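Local structure of kinesin-like protein (5X3E) at residues Cys43-Ser48 against Pro413-Tyr418; Asn113-Thr118 against His393-Tyr398; Phe299-Val304 against Leu329-Leu334; Met407-Asn412 against Met422-Phe427. The protein is a kinesin-6 motor, Zen4, that probably couples ATP hydrolysis to force or movement along microtubules. All coordinates share one frame; numbering follows the deposited sequence.

Contact 1 (Cys43-Ser48 against Pro413-Tyr418); sequences CPYTGS and PKPDDY
Tyr45 holds its CG trans to the main-chain nitrogen, with chi1 at 170°, and this swings the ring across the loop of Pro413, Lys414 and Pro415. Cys43 takes the other course. Its SG sits between its own N and carbonyl carbon (chi1 58°), which puts the sulfur 3.7 Å from Pro413 CD. The tyrosine ring crosses Lys414 at about a right angle. Lys414 CA lies over one face, 4.1 Å from the ring centroid of Tyr45, in a CH-pi contact. Lys414 CG approaches Tyr45 CE1 at 3.4 Å, and the rest of the lysine chain runs away from the contact. On the opposite face Gly47 N lies above the ring centre. Nearer the backbone, Tyr45 CB meets Pro413 CG at 3.9 Å. At the far end Pro415 CD approaches Tyr45 OH, which also makes a weak hydrogen bond to Thr49 O. Replacing Tyr45 by an alanine would probably strip Lys414 CA of its CH-pi face and leave Pro415 CD without its aromatic neighbour. Ser51 ties the same loop down through Pro413 and Lys414. The contact joins the loops after strands 37-42 and 404-411. In kinesins the first of these commonly borders the nucleotide base. The chemistry is that of prolines and an aliphatic stem against an aromatic ring, so shape fit and CH-pi attraction, not charge pairing, carry the contact.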
loop_
_atom_site.group_PDB
_atom_site.type_symbol
_atom_site.label_atom_id
_atom_site.label_comp_id
_atom_site.label_asym_id
_atom_site.label_seq_id
_atom_site.Cartn_x
_atom_site.Cartn_y
_atom_site.Cartn_z
ATOM N N CYS A 43 6.026 5.016 18.615
ATOM C CA CYS A 43 7.448 5.108 18.329
ATOM C C CYS A 43 8.233 5.239 19.637
ATOM O O CYS A 43 7.655 5.518 20.692
ATOM C CB CYS A 43 7.726 6.299 17.418
ATOM S SG CYS A 43 7.175 7.852 18.104
ATOM N N PRO A 44 9.550 5.022 19.604
ATOM C CA PRO A 44 10.346 5.194 20.828
ATOM C C PRO A 44 10.244 6.612 21.383
ATOM O O PRO A 44 10.267 7.595 20.638
ATOM C CB PRO A 44 11.774 4.860 20.374
ATOM C CG PRO A 44 11.733 4.900 18.865
ATOM C CD PRO A 44 10.359 4.448 18.515
ATOM N N TYR A 45 10.117 6.704 22.708
ATOM C CA TYR A 45 9.978 7.977 23.415
ATOM C C TYR A 45 10.754 7.917 24.725
ATOM O O TYR A 45 10.374 7.178 25.639
ATOM C CB TYR A 45 8.510 8.311 23.675
ATOM C CG TYR A 45 8.314 9.486 24.608
ATOM C CD1 TYR A 45 8.802 10.744 24.287
ATOM C CD2 TYR A 45 7.639 9.334 25.813
ATOM C CE1 TYR A 45 8.628 11.815 25.135
ATOM C CE2 TYR A 45 7.458 10.401 26.668
ATOM C CZ TYR A 45 7.952 11.640 26.323
ATOM O OH TYR A 45 7.774 12.704 27.178
ATOM N N THR A 46 11.834 8.690 24.815
ATOM C CA THR A 46 12.681 8.720 26.009
ATOM C C THR A 46 12.350 9.924 26.894
ATOM O O THR A 46 13.192 10.782 27.163
ATOM C CB THR A 46 14.152 8.731 25.605
ATOM O OG1 THR A 46 14.437 9.933 24.877
ATOM C CG2 THR A 46 14.467 7.533 24.722
ATOM N N GLY A 47 11.097 9.989 27.353
ATOM C CA GLY A 47 10.656 11.070 28.206
ATOM C C GLY A 47 9.887 10.551 29.410
ATOM O O GLY A 47 9.546 9.371 29.496
ATOM N N SER A 48 9.631 11.462 30.353
ATOM C CA SER A 48 8.839 11.138 31.534
ATOM C C SER A 48 7.379 11.553 31.422
ATOM O O SER A 48 6.544 11.013 32.157
ATOM C CB SER A 48 9.436 11.796 32.780
ATOM O OG SER A 48 9.517 13.201 32.616
ATOM N N PRO A 413 4.395 9.337 21.346
ATOM C CA PRO A 413 3.970 9.600 22.732
ATOM C C PRO A 413 4.470 10.919 23.294
ATOM O O PRO A 413 4.095 11.264 24.423
ATOM C CB PRO A 413 4.565 8.417 23.515
ATOM C CG PRO A 413 4.947 7.398 22.476
ATOM C CD PRO A 413 5.305 8.185 21.258
ATOM N N LYS A 414 5.309 11.651 22.566
ATOM C CA LYS A 414 5.819 12.918 23.070
ATOM C C LYS A 414 4.656 13.868 23.357
ATOM O O LYS A 414 3.696 13.923 22.579
ATOM C CB LYS A 414 6.793 13.536 22.064
ATOM C CG LYS A 414 8.023 14.161 22.714
ATOM C CD LYS A 414 9.109 14.519 21.710
ATOM C CE LYS A 414 10.337 15.080 22.424
ATOM N NZ LYS A 414 11.450 15.396 21.487
ATOM N N PRO A 415 4.704 14.625 24.459
ATOM C CA PRO A 415 3.578 15.519 24.782
ATOM C C PRO A 415 3.369 16.617 23.760
ATOM O O PRO A 415 2.299 17.237 23.749
ATOM C CB PRO A 415 3.975 16.096 26.147
ATOM C CG PRO A 415 5.459 16.096 26.109
ATOM C CD PRO A 415 5.839 14.833 25.374
ATOM N N ASP A 416 4.364 16.887 22.915
ATOM C CA ASP A 416 4.203 17.889 21.869
ATOM C C ASP A 416 3.132 17.475 20.865
ATOM O O ASP A 416 2.371 18.318 20.376
ATOM C CB ASP A 416 5.539 18.110 21.164
ATOM C CG ASP A 416 6.546 18.795 22.049
ATOM O OD1 ASP A 416 6.132 19.369 23.078
ATOM O OD2 ASP A 416 7.751 18.734 21.730
ATOM N N ASP A 417 3.059 16.182 20.545
ATOM C CA ASP A 417 2.113 15.663 19.566
ATOM C C ASP A 417 0.770 15.281 20.178
ATOM O O ASP A 417 0.058 14.451 19.601
ATOM C CB ASP A 417 2.704 14.450 18.841
ATOM C CG ASP A 417 3.779 14.824 17.841
ATOM O OD1 ASP A 417 4.168 16.012 17.791
ATOM O OD2 ASP A 417 4.240 13.921 17.106
ATOM N N TYR A 418 0.401 15.871 21.315
ATOM C CA TYR A 418 -0.813 15.456 22.014
ATOM C C TYR A 418 -2.056 15.678 21.157
ATOM O O TYR A 418 -2.805 14.737 20.872
ATOM C CB TYR A 418 -0.943 16.213 23.337
ATOM C CG TYR A 418 -2.240 15.928 24.062
ATOM C CD1 TYR A 418 -2.340 14.872 24.954
ATOM C CD2 TYR A 418 -3.372 16.706 23.836
ATOM C CE1 TYR A 418 -3.520 14.607 25.614
ATOM C CE2 TYR A 418 -4.562 16.443 24.486
ATOM C CZ TYR A 418 -4.633 15.392 25.373
ATOM O OH TYR A 418 -5.817 15.133 26.023
#

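Contact 2 (Asn113-Thr118 against His393-Tyr398); sequences NSLLFT and HLFKNY. With SO4 (sulfate ion), chain M.
Leu115 and Phe117 stand on strand 114-119 of the central kinesin sheet and pack against Phe395 and Tyr398 of the short helical region 390-399. Leu115 serves both aromatic residues. Its CB lies over one face of Tyr398, 3.7 Å from the ring centroid and 14° off the normal. Its CD1 lies over a face of Phe395, 4.1 Å from that centroid. The trans chi1 of Leu115 (173°) helps its two branches divide the work: CD1 goes to Phe395, while CD2 fits between the Phe395 and Tyr398 side chains. Leu394 CG lies over the rim of the opposite face of the Phe395 ring. Phe117 turns its edge toward the face of Phe395 in an offset edge-to-face pair, with centroids 5.6 Å apart and planes at 89°. The Tyr398 ring also reaches the start of the strand, where Asn113 CB comes within 3.4 Å of Tyr398 OH. Gln328 takes up polar ends here: its backbone N bonds to Asn113 OD1, and its OE1 has a weak bond with Tyr398 OH. On the outer side of the helical region, His393 NE2 makes weak bonds to two oxygens of a sulfate ion, the nearer being O3 at 3.0 Å. Lys396 NZ makes another weak one, and Arg387 and His248 also bond the ion. The sulfate probably comes from the crystallisation liquor. Helical segments packed on a central sheet belong to the alpha/beta fold of kinesin motor domains, which are P-loop NTPases.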
loop_
_atom_site.group_PDB
_atom_site.type_symbol
_atom_site.label_atom_id
_atom_site.label_comp_id
_atom_site.label_asym_id
_atom_site.label_seq_id
_atom_site.Cartn_x
_atom_site.Cartn_y
_atom_site.Cartn_z
ATOM N N ASN A 113 -7.707 -8.985 -2.890
ATOM C CA ASN A 113 -7.030 -7.700 -2.798
ATOM C C ASN A 113 -6.878 -7.248 -1.351
ATOM O O ASN A 113 -7.653 -7.621 -0.466
ATOM C CB ASN A 113 -7.774 -6.631 -3.593
ATOM C CG ASN A 113 -7.782 -6.922 -5.072
ATOM O OD1 ASN A 113 -6.922 -7.647 -5.573
ATOM N ND2 ASN A 113 -8.739 -6.344 -5.786
ATOM N N SER A 114 -5.862 -6.415 -1.127
ATOM C CA SER A 114 -5.521 -5.947 0.206
ATOM C C SER A 114 -5.051 -4.504 0.124
ATOM O O SER A 114 -4.449 -4.089 -0.870
ATOM C CB SER A 114 -4.421 -6.819 0.835
ATOM O OG SER A 114 -4.705 -8.198 0.661
ATOM N N LEU A 115 -5.315 -3.748 1.190
ATOM C CA LEU A 115 -4.951 -2.339 1.267
ATOM C C LEU A 115 -4.400 -2.033 2.652
ATOM O O LEU A 115 -5.005 -2.411 3.659
ATOM C CB LEU A 115 -6.162 -1.445 0.964
ATOM C CG LEU A 115 -6.018 0.065 1.155
ATOM C CD1 LEU A 115 -4.876 0.617 0.323
ATOM C CD2 LEU A 115 -7.319 0.749 0.777
ATOM N N LEU A 116 -3.258 -1.350 2.704
ATOM C CA LEU A 116 -2.608 -1.025 3.970
ATOM C C LEU A 116 -2.189 0.438 3.971
ATOM O O LEU A 116 -1.465 0.879 3.071
ATOM C CB LEU A 116 -1.402 -1.932 4.214
ATOM C CG LEU A 116 -0.789 -2.017 5.618
ATOM C CD1 LEU A 116 -0.032 -3.299 5.673
ATOM C CD2 LEU A 116 0.148 -0.859 5.942
ATOM N N PHE A 117 -2.648 1.185 4.975
ATOM C CA PHE A 117 -2.269 2.574 5.191
ATOM C C PHE A 117 -1.335 2.690 6.389
ATOM O O PHE A 117 -1.474 1.958 7.374
ATOM C CB PHE A 117 -3.483 3.464 5.474
ATOM C CG PHE A 117 -4.482 3.533 4.366
ATOM C CD1 PHE A 117 -4.287 4.384 3.288
ATOM C CD2 PHE A 117 -5.648 2.793 4.431
ATOM C CE1 PHE A 117 -5.223 4.469 2.273
ATOM C CE2 PHE A 117 -6.585 2.873 3.428
ATOM C CZ PHE A 117 -6.375 3.714 2.344
ATOM N N THR A 118 -0.401 3.632 6.312
ATOM C CA THR A 118 0.282 4.151 7.493
ATOM C C THR A 118 -0.141 5.602 7.680
ATOM O O THR A 118 -0.040 6.408 6.749
ATOM C CB THR A 118 1.811 4.038 7.381
ATOM O OG1 THR A 118 2.274 4.677 6.186
ATOM C CG2 THR A 118 2.243 2.581 7.375
ATOM N N HIS A 393 -11.265 8.236 -3.808
ATOM C CA HIS A 393 -11.824 7.710 -5.049
ATOM C C HIS A 393 -11.005 6.532 -5.561
ATOM O O HIS A 393 -11.560 5.534 -6.038
ATOM C CB HIS A 393 -11.888 8.834 -6.083
ATOM C CG HIS A 393 -12.647 8.492 -7.327
ATOM N ND1 HIS A 393 -12.415 9.125 -8.528
ATOM C CD2 HIS A 393 -13.644 7.605 -7.555
ATOM C CE1 HIS A 393 -13.227 8.634 -9.447
ATOM N NE2 HIS A 393 -13.983 7.709 -8.882
ATOM N N LEU A 394 -9.678 6.627 -5.453
ATOM C CA LEU A 394 -8.798 5.567 -5.937
ATOM C C LEU A 394 -9.015 4.248 -5.201
ATOM O O LEU A 394 -8.775 3.176 -5.770
ATOM C CB LEU A 394 -7.346 6.018 -5.805
ATOM C CG LEU A 394 -6.244 5.068 -6.263
ATOM C CD1 LEU A 394 -6.417 4.709 -7.729
ATOM C CD2 LEU A 394 -4.887 5.700 -6.014
ATOM N N PHE A 395 -9.495 4.293 -3.957
ATOM C CA PHE A 395 -9.750 3.083 -3.184
ATOM C C PHE A 395 -11.244 2.847 -2.977
ATOM O O PHE A 395 -11.665 2.318 -1.943
ATOM C CB PHE A 395 -9.005 3.145 -1.851
ATOM C CG PHE A 395 -7.534 3.388 -2.007
ATOM C CD1 PHE A 395 -6.739 2.468 -2.682
ATOM C CD2 PHE A 395 -6.948 4.539 -1.511
ATOM C CE1 PHE A 395 -5.383 2.691 -2.854
ATOM C CE2 PHE A 395 -5.591 4.768 -1.676
ATOM C CZ PHE A 395 -4.810 3.844 -2.351
ATOM N N LYS A 396 -12.050 3.232 -3.972
ATOM C CA LYS A 396 -13.493 3.035 -3.897
ATOM C C LYS A 396 -13.847 1.573 -3.645
ATOM O O LYS A 396 -14.687 1.271 -2.788
ATOM C CB LYS A 396 -14.148 3.546 -5.182
ATOM C CG LYS A 396 -15.540 2.997 -5.433
ATOM C CD LYS A 396 -16.023 3.339 -6.830
ATOM C CE LYS A 396 -16.815 2.196 -7.446
ATOM N NZ LYS A 396 -17.073 2.404 -8.897
ATOM N N ASN A 397 -13.216 0.653 -4.378
ATOM C CA ASN A 397 -13.547 -0.763 -4.249
ATOM C C ASN A 397 -13.354 -1.248 -2.818
ATOM O O ASN A 397 -14.234 -1.903 -2.249
ATOM C CB ASN A 397 -12.699 -1.585 -5.222
ATOM C CG ASN A 397 -12.869 -1.134 -6.661
ATOM O OD1 ASN A 397 -11.905 -0.754 -7.324
ATOM N ND2 ASN A 397 -14.103 -1.168 -7.147
ATOM N N TYR A 398 -12.200 -0.934 -2.219
ATOM C CA TYR A 398 -11.936 -1.327 -0.839
ATOM C C TYR A 398 -12.945 -0.702 0.120
ATOM O O TYR A 398 -13.488 -1.378 1.002
ATOM C CB TYR A 398 -10.510 -0.929 -0.446
ATOM C CG TYR A 398 -9.410 -1.628 -1.214
ATOM C CD1 TYR A 398 -8.792 -1.009 -2.293
ATOM C CD2 TYR A 398 -8.983 -2.904 -0.858
ATOM C CE1 TYR A 398 -7.780 -1.640 -3.000
ATOM C CE2 TYR A 398 -7.967 -3.543 -1.557
ATOM C CZ TYR A 398 -7.369 -2.906 -2.625
ATOM O OH TYR A 398 -6.363 -3.534 -3.323
HETATM S S SO4 M . -16.112 6.413 -11.278
HETATM O O1 SO4 M . -14.856 6.297 -12.016
HETATM O O2 SO4 M . -16.107 5.531 -10.112
HETATM O O3 SO4 M . -16.285 7.801 -10.858
HETATM O O4 SO4 M . -17.227 6.038 -12.140
#

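Contact 3 (Phe299-Val304 against Leu329-Leu334); sequences FTIKLV and LCLVDL. With SO4 (sulfate ion), chain C.
Phe299 and Leu331 form a hydrogen-bonded antiparallel pair, closed by two backbone bonds. Phe299 N gives to Leu331 O at 2.9 Å, and Leu331 N returns one to Phe299 O at 2.9 Å. Two residues along, Ile301 N reaches Leu329 O and Leu329 N reaches Ile301 O, each at 2.8 Å. All four bonds are nearly straight at the hydrogen. Thr300 and Cys330 form the non-hydrogen-bonded pair between them, with Thr300 OG1 3.6 Å from Cys330 SG. Their backbone polar groups turn outward to other strands: Thr300 bonds with Thr220, and Cys330 with Ser114. The Lys302 backbone likewise bonds with that of Phe218. The extended Lys302 side chain carries NZ to a salt bridge with Asp261 and to a sulfate, with Lys302 NZ 2.7 Å from sulfate O1. Phe299, Ile301, Leu329 and Leu331 share one sheet face. There Ile301 CD1 lies 4.4 Å from Leu331 CD1, and helix 141-152 packs on Phe299, Ile301 and Leu329. The strand axes run at 172°, close to ideal antiparallel. This is the interior of the mixed central sheet typical of kinesin motor domains, where strand 325-333 lies between an antiparallel and a parallel neighbour.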
loop_
_atom_site.group_PDB
_atom_site.type_symbol
_atom_site.label_atom_id
_atom_site.label_comp_id
_atom_site.label_asym_id
_atom_site.label_seq_id
_atom_site.Cartn_x
_atom_site.Cartn_y
_atom_site.Cartn_z
ATOM N N PHE A 299 1.980 2.474 -3.481
ATOM C CA PHE A 299 2.783 1.431 -4.102
ATOM C C PHE A 299 1.924 0.174 -4.184
ATOM O O PHE A 299 1.524 -0.380 -3.156
ATOM C CB PHE A 299 4.069 1.197 -3.317
ATOM C CG PHE A 299 5.038 0.284 -4.008
ATOM C CD1 PHE A 299 5.926 0.776 -4.947
ATOM C CD2 PHE A 299 5.065 -1.070 -3.714
ATOM C CE1 PHE A 299 6.821 -0.064 -5.583
ATOM C CE2 PHE A 299 5.958 -1.916 -4.347
ATOM C CZ PHE A 299 6.837 -1.412 -5.283
ATOM N N THR A 300 1.601 -0.250 -5.402
ATOM C CA THR A 300 0.696 -1.373 -5.618
ATOM C C THR A 300 1.469 -2.551 -6.195
ATOM O O THR A 300 2.077 -2.437 -7.265
ATOM C CB THR A 300 -0.445 -0.980 -6.551
ATOM O OG1 THR A 300 -1.165 0.123 -5.984
ATOM C CG2 THR A 300 -1.389 -2.154 -6.745
ATOM N N ILE A 301 1.427 -3.677 -5.493
ATOM C CA ILE A 301 2.023 -4.928 -5.947
ATOM C C ILE A 301 0.926 -5.762 -6.585
ATOM O O ILE A 301 -0.059 -6.112 -5.925
ATOM C CB ILE A 301 2.689 -5.687 -4.788
ATOM C CG1 ILE A 301 3.653 -4.766 -4.038
ATOM C CG2 ILE A 301 3.406 -6.926 -5.310
ATOM C CD1 ILE A 301 4.043 -5.263 -2.672
ATOM N N LYS A 302 1.080 -6.060 -7.871
ATOM C CA LYS A 302 0.096 -6.827 -8.621
ATOM C C LYS A 302 0.638 -8.212 -8.933
ATOM O O LYS A 302 1.729 -8.349 -9.499
ATOM C CB LYS A 302 -0.285 -6.117 -9.920
ATOM C CG LYS A 302 -0.865 -4.739 -9.717
ATOM C CD LYS A 302 -1.198 -4.099 -11.050
ATOM C CE LYS A 302 -1.802 -2.720 -10.846
ATOM N NZ LYS A 302 -2.202 -2.093 -12.131
ATOM N N LEU A 303 -0.137 -9.229 -8.586
ATOM C CA LEU A 303 0.184 -10.608 -8.922
ATOM C C LEU A 303 -0.682 -10.994 -10.116
ATOM O O LEU A 303 -1.867 -11.301 -9.966
ATOM C CB LEU A 303 -0.050 -11.526 -7.726
ATOM C CG LEU A 303 0.298 -12.996 -7.939
ATOM C CD1 LEU A 303 1.765 -13.125 -8.278
ATOM C CD2 LEU A 303 -0.050 -13.816 -6.706
ATOM N N VAL A 304 -0.089 -10.956 -11.304
ATOM C CA VAL A 304 -0.789 -11.283 -12.543
ATOM C C VAL A 304 -0.670 -12.788 -12.770
ATOM O O VAL A 304 0.425 -13.304 -13.004
ATOM C CB VAL A 304 -0.211 -10.502 -13.726
ATOM C CG1 VAL A 304 -0.893 -10.923 -15.030
ATOM C CG2 VAL A 304 -0.317 -8.999 -13.470
ATOM N N LEU A 329 -1.888 -6.110 -3.756
ATOM C CA LEU A 329 -1.557 -5.672 -2.409
ATOM C C LEU A 329 -1.077 -4.235 -2.526
ATOM O O LEU A 329 -0.065 -3.965 -3.181
ATOM C CB LEU A 329 -0.496 -6.567 -1.765
ATOM C CG LEU A 329 -0.441 -6.589 -0.233
ATOM C CD1 LEU A 329 0.395 -7.754 0.262
ATOM C CD2 LEU A 329 0.110 -5.296 0.319
ATOM N N CYS A 330 -1.806 -3.323 -1.898
ATOM C CA CYS A 330 -1.592 -1.896 -2.061
ATOM C C CYS A 330 -1.149 -1.297 -0.731
ATOM O O CYS A 330 -1.865 -1.401 0.270
ATOM C CB CYS A 330 -2.865 -1.226 -2.573
ATOM S SG CYS A 330 -2.697 0.542 -2.734
ATOM N N LEU A 331 0.024 -0.668 -0.732
ATOM C CA LEU A 331 0.634 -0.084 0.457
ATOM C C LEU A 331 0.677 1.428 0.277
ATOM O O LEU A 331 1.298 1.924 -0.669
ATOM C CB LEU A 331 2.042 -0.644 0.672
ATOM C CG LEU A 331 2.134 -2.160 0.857
ATOM C CD1 LEU A 331 3.574 -2.608 0.742
ATOM C CD2 LEU A 331 1.549 -2.571 2.202
ATOM N N VAL A 332 0.028 2.155 1.183
ATOM C CA VAL A 332 -0.171 3.594 1.045
ATOM C C VAL A 332 0.468 4.287 2.236
ATOM O O VAL A 332 0.130 3.990 3.391
ATOM C CB VAL A 332 -1.661 3.953 0.951
ATOM C CG1 VAL A 332 -1.838 5.461 0.799
ATOM C CG2 VAL A 332 -2.304 3.203 -0.202
ATOM N N ASP A 333 1.380 5.213 1.956
ATOM C CA ASP A 333 2.044 6.010 2.981
ATOM C C ASP A 333 1.409 7.396 2.938
ATOM O O ASP A 333 1.783 8.241 2.121
ATOM C CB ASP A 333 3.550 6.057 2.744
ATOM C CG ASP A 333 4.303 6.695 3.894
ATOM O OD1 ASP A 333 3.682 6.906 4.952
ATOM O OD2 ASP A 333 5.508 6.989 3.740
ATOM N N LEU A 334 0.435 7.616 3.819
ATOM C CA LEU A 334 -0.378 8.819 3.791
ATOM C C LEU A 334 0.449 10.056 4.116
ATOM O O LEU A 334 1.528 9.987 4.711
ATOM C CB LEU A 334 -1.534 8.711 4.783
ATOM C CG LEU A 334 -2.569 7.634 4.464
ATOM C CD1 LEU A 334 -3.578 7.519 5.588
ATOM C CD2 LEU A 334 -3.265 7.922 3.138
HETATM S S SO4 C . -2.725 1.542 -11.135
HETATM O O1 SO4 C . -3.330 0.280 -11.563
HETATM O O2 SO4 C . -2.260 1.425 -9.755
HETATM O O3 SO4 C . -3.716 2.606 -11.206
HETATM O O4 SO4 C . -1.608 1.877 -12.006
#

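Contact 4 (Met407-Asn412 against Met422-Phe427); sequences MVICVN and MSALAF
The Phe427 ring takes Met407 SD over one face and has Ala424 O at its edge, in plane. Tyr119 adds an edge-to-face partner. The contact packs strand 404-411, the last of the central sheet in chain order and an inner one between 37-42 and 114-119, against the helix that follows it, 418-424, as a beta-alpha unit of the kinesin fold. Met407 SD stands 4.2 Å from the Phe427 ring centroid and 19° off its normal, a Met-aromatic contact. The methionine leaves its backbone with CG trans to N (chi1 179°), then bends twice. The bends bring CE above the rim, on the same side as SD and 3.5 Å from Phe427 CD1. Ile367 of helix 350-375 touches both residues. Ile409 fills the space between ring and helix. Its CD1 comes 3.8 Å from Phe427 CB, and its CG2 lies 3.8 Å from Ala424 CB. CG2 also borders Ala424 O. With alanine instead of Phe427, the Met407 sulfur would probably lose its aromatic face and a gap would open beside Ile409 CD1. At its carbonyl, Phe427 is bonded to Arg371 NH2. Past the helix the chain goes on to strand 430-433, in the part of the chain where kinesins begin their neck linker. The small Ala424 lets the helix sit close to the strand, and its CB is shared by Ile409 and Val411. At the other end Leu425 crosses Val411 at about a right angle. Val411 CG1 lies 3.9 Å from Ala424 CB and 4.1 Å from Leu425 CD2.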
loop_
_atom_site.group_PDB
_atom_site.type_symbol
_atom_site.label_atom_id
_atom_site.label_comp_id
_atom_site.label_asym_id
_atom_site.label_seq_id
_atom_site.Cartn_x
_atom_site.Cartn_y
_atom_site.Cartn_z
ATOM N N MET A 407 -5.389 -0.443 8.597
ATOM C CA MET A 407 -4.797 0.866 8.823
ATOM C C MET A 407 -3.866 0.802 10.026
ATOM O O MET A 407 -4.231 0.267 11.082
ATOM C CB MET A 407 -5.876 1.930 9.038
ATOM C CG MET A 407 -5.312 3.316 9.313
ATOM S SD MET A 407 -6.323 4.634 8.611
ATOM C CE MET A 407 -7.949 3.904 8.763
ATOM N N VAL A 408 -2.662 1.332 9.852
ATOM C CA VAL A 408 -1.652 1.387 10.899
ATOM C C VAL A 408 -1.523 2.841 11.333
ATOM O O VAL A 408 -0.965 3.669 10.600
ATOM C CB VAL A 408 -0.307 0.828 10.422
ATOM C CG1 VAL A 408 0.722 0.924 11.530
ATOM C CG2 VAL A 408 -0.471 -0.606 9.950
ATOM N N ILE A 409 -2.056 3.161 12.508
ATOM C CA ILE A 409 -1.961 4.502 13.071
ATOM C C ILE A 409 -0.642 4.607 13.824
ATOM O O ILE A 409 -0.462 3.982 14.870
ATOM C CB ILE A 409 -3.146 4.814 13.993
ATOM C CG1 ILE A 409 -4.465 4.612 13.255
ATOM C CG2 ILE A 409 -3.050 6.237 14.518
ATOM C CD1 ILE A 409 -4.642 5.536 12.090
ATOM N N CYS A 410 0.284 5.397 13.292
ATOM C CA CYS A 410 1.539 5.683 13.972
ATOM C C CYS A 410 1.369 6.946 14.807
ATOM O O CYS A 410 0.918 7.976 14.294
ATOM C CB CYS A 410 2.666 5.860 12.953
ATOM S SG CYS A 410 3.009 4.371 11.968
ATOM N N VAL A 411 1.742 6.881 16.083
ATOM C CA VAL A 411 1.587 8.020 16.984
ATOM C C VAL A 411 2.856 8.193 17.808
ATOM O O VAL A 411 3.508 7.213 18.181
ATOM C CB VAL A 411 0.361 7.876 17.911
ATOM C CG1 VAL A 411 -0.939 8.000 17.124
ATOM C CG2 VAL A 411 0.411 6.568 18.645
ATOM N N ASN A 412 3.208 9.450 18.084
ATOM C CA ASN A 412 4.354 9.757 18.921
ATOM C C ASN A 412 3.891 10.056 20.336
ATOM O O ASN A 412 3.050 10.948 20.526
ATOM C CB ASN A 412 5.132 10.941 18.356
ATOM C CG ASN A 412 6.522 11.073 18.963
ATOM O OD1 ASN A 412 6.706 10.922 20.171
ATOM N ND2 ASN A 412 7.513 11.332 18.117
ATOM N N MET A 422 -4.806 13.053 19.104
ATOM C CA MET A 422 -6.247 12.984 19.324
ATOM C C MET A 422 -6.990 12.760 18.015
ATOM O O MET A 422 -8.013 12.065 17.984
ATOM C CB MET A 422 -6.731 14.257 20.011
ATOM C CG MET A 422 -6.309 14.346 21.462
ATOM S SD MET A 422 -7.070 13.017 22.409
ATOM C CE MET A 422 -8.784 13.258 21.961
ATOM N N SER A 423 -6.505 13.360 16.927
ATOM C CA SER A 423 -7.105 13.134 15.618
ATOM C C SER A 423 -6.693 11.784 15.046
ATOM O O SER A 423 -7.497 11.112 14.390
ATOM C CB SER A 423 -6.702 14.251 14.656
ATOM O OG SER A 423 -5.302 14.235 14.428
ATOM N N ALA A 424 -5.444 11.375 15.283
ATOM C CA ALA A 424 -4.959 10.108 14.747
ATOM C C ALA A 424 -5.632 8.927 15.430
ATOM O O ALA A 424 -5.895 7.900 14.794
ATOM C CB ALA A 424 -3.441 10.018 14.896
ATOM N N LEU A 425 -5.905 9.048 16.728
ATOM C CA LEU A 425 -6.574 7.984 17.463
ATOM C C LEU A 425 -8.080 7.983 17.247
ATOM O O LEU A 425 -8.749 7.045 17.685
ATOM C CB LEU A 425 -6.261 8.095 18.960
ATOM C CG LEU A 425 -4.798 7.951 19.394
ATOM C CD1 LEU A 425 -4.645 8.281 20.864
ATOM C CD2 LEU A 425 -4.262 6.565 19.110
ATOM N N ALA A 426 -8.629 9.016 16.600
ATOM C CA ALA A 426 -10.045 9.014 16.253
ATOM C C ALA A 426 -10.397 7.930 15.241
ATOM O O ALA A 426 -11.575 7.584 15.106
ATOM C CB ALA A 426 -10.456 10.382 15.708
ATOM N N PHE A 427 -9.405 7.389 14.528
ATOM C CA PHE A 427 -9.620 6.251 13.641
ATOM C C PHE A 427 -9.906 4.959 14.395
ATOM O O PHE A 427 -10.076 3.917 13.753
ATOM C CB PHE A 427 -8.401 6.055 12.737
ATOM C CG PHE A 427 -8.370 6.970 11.543
ATOM C CD1 PHE A 427 -9.154 6.710 10.432
ATOM C CD2 PHE A 427 -7.548 8.084 11.529
ATOM C CE1 PHE A 427 -9.119 7.542 9.329
ATOM C CE2 PHE A 427 -7.511 8.923 10.429
ATOM C CZ PHE A 427 -8.297 8.651 9.329
#

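Contacts 2, 3 and 4 share the central sheet. Contacts 2 and 3 have centres 9 Å apart and are joined by a probable hydrogen bond of 2.8 Å from Leu116 N to Cys330 O. Contact 4 continues on the other edge of strand 114-119, where Phe117 O and Val408 N are 2.8 Å apart. Contact 1 lies at the surface, about 30 Å from contact 2 between centres. It touches contact 4, at a centre distance of 14 Å, where Cys43 SG packs on Asn412 CG. The probable P-loop follows strand 114-119. Cys43 and Ala424 lie near it, and Asn412 ND2 bonds to Gly123 O within it.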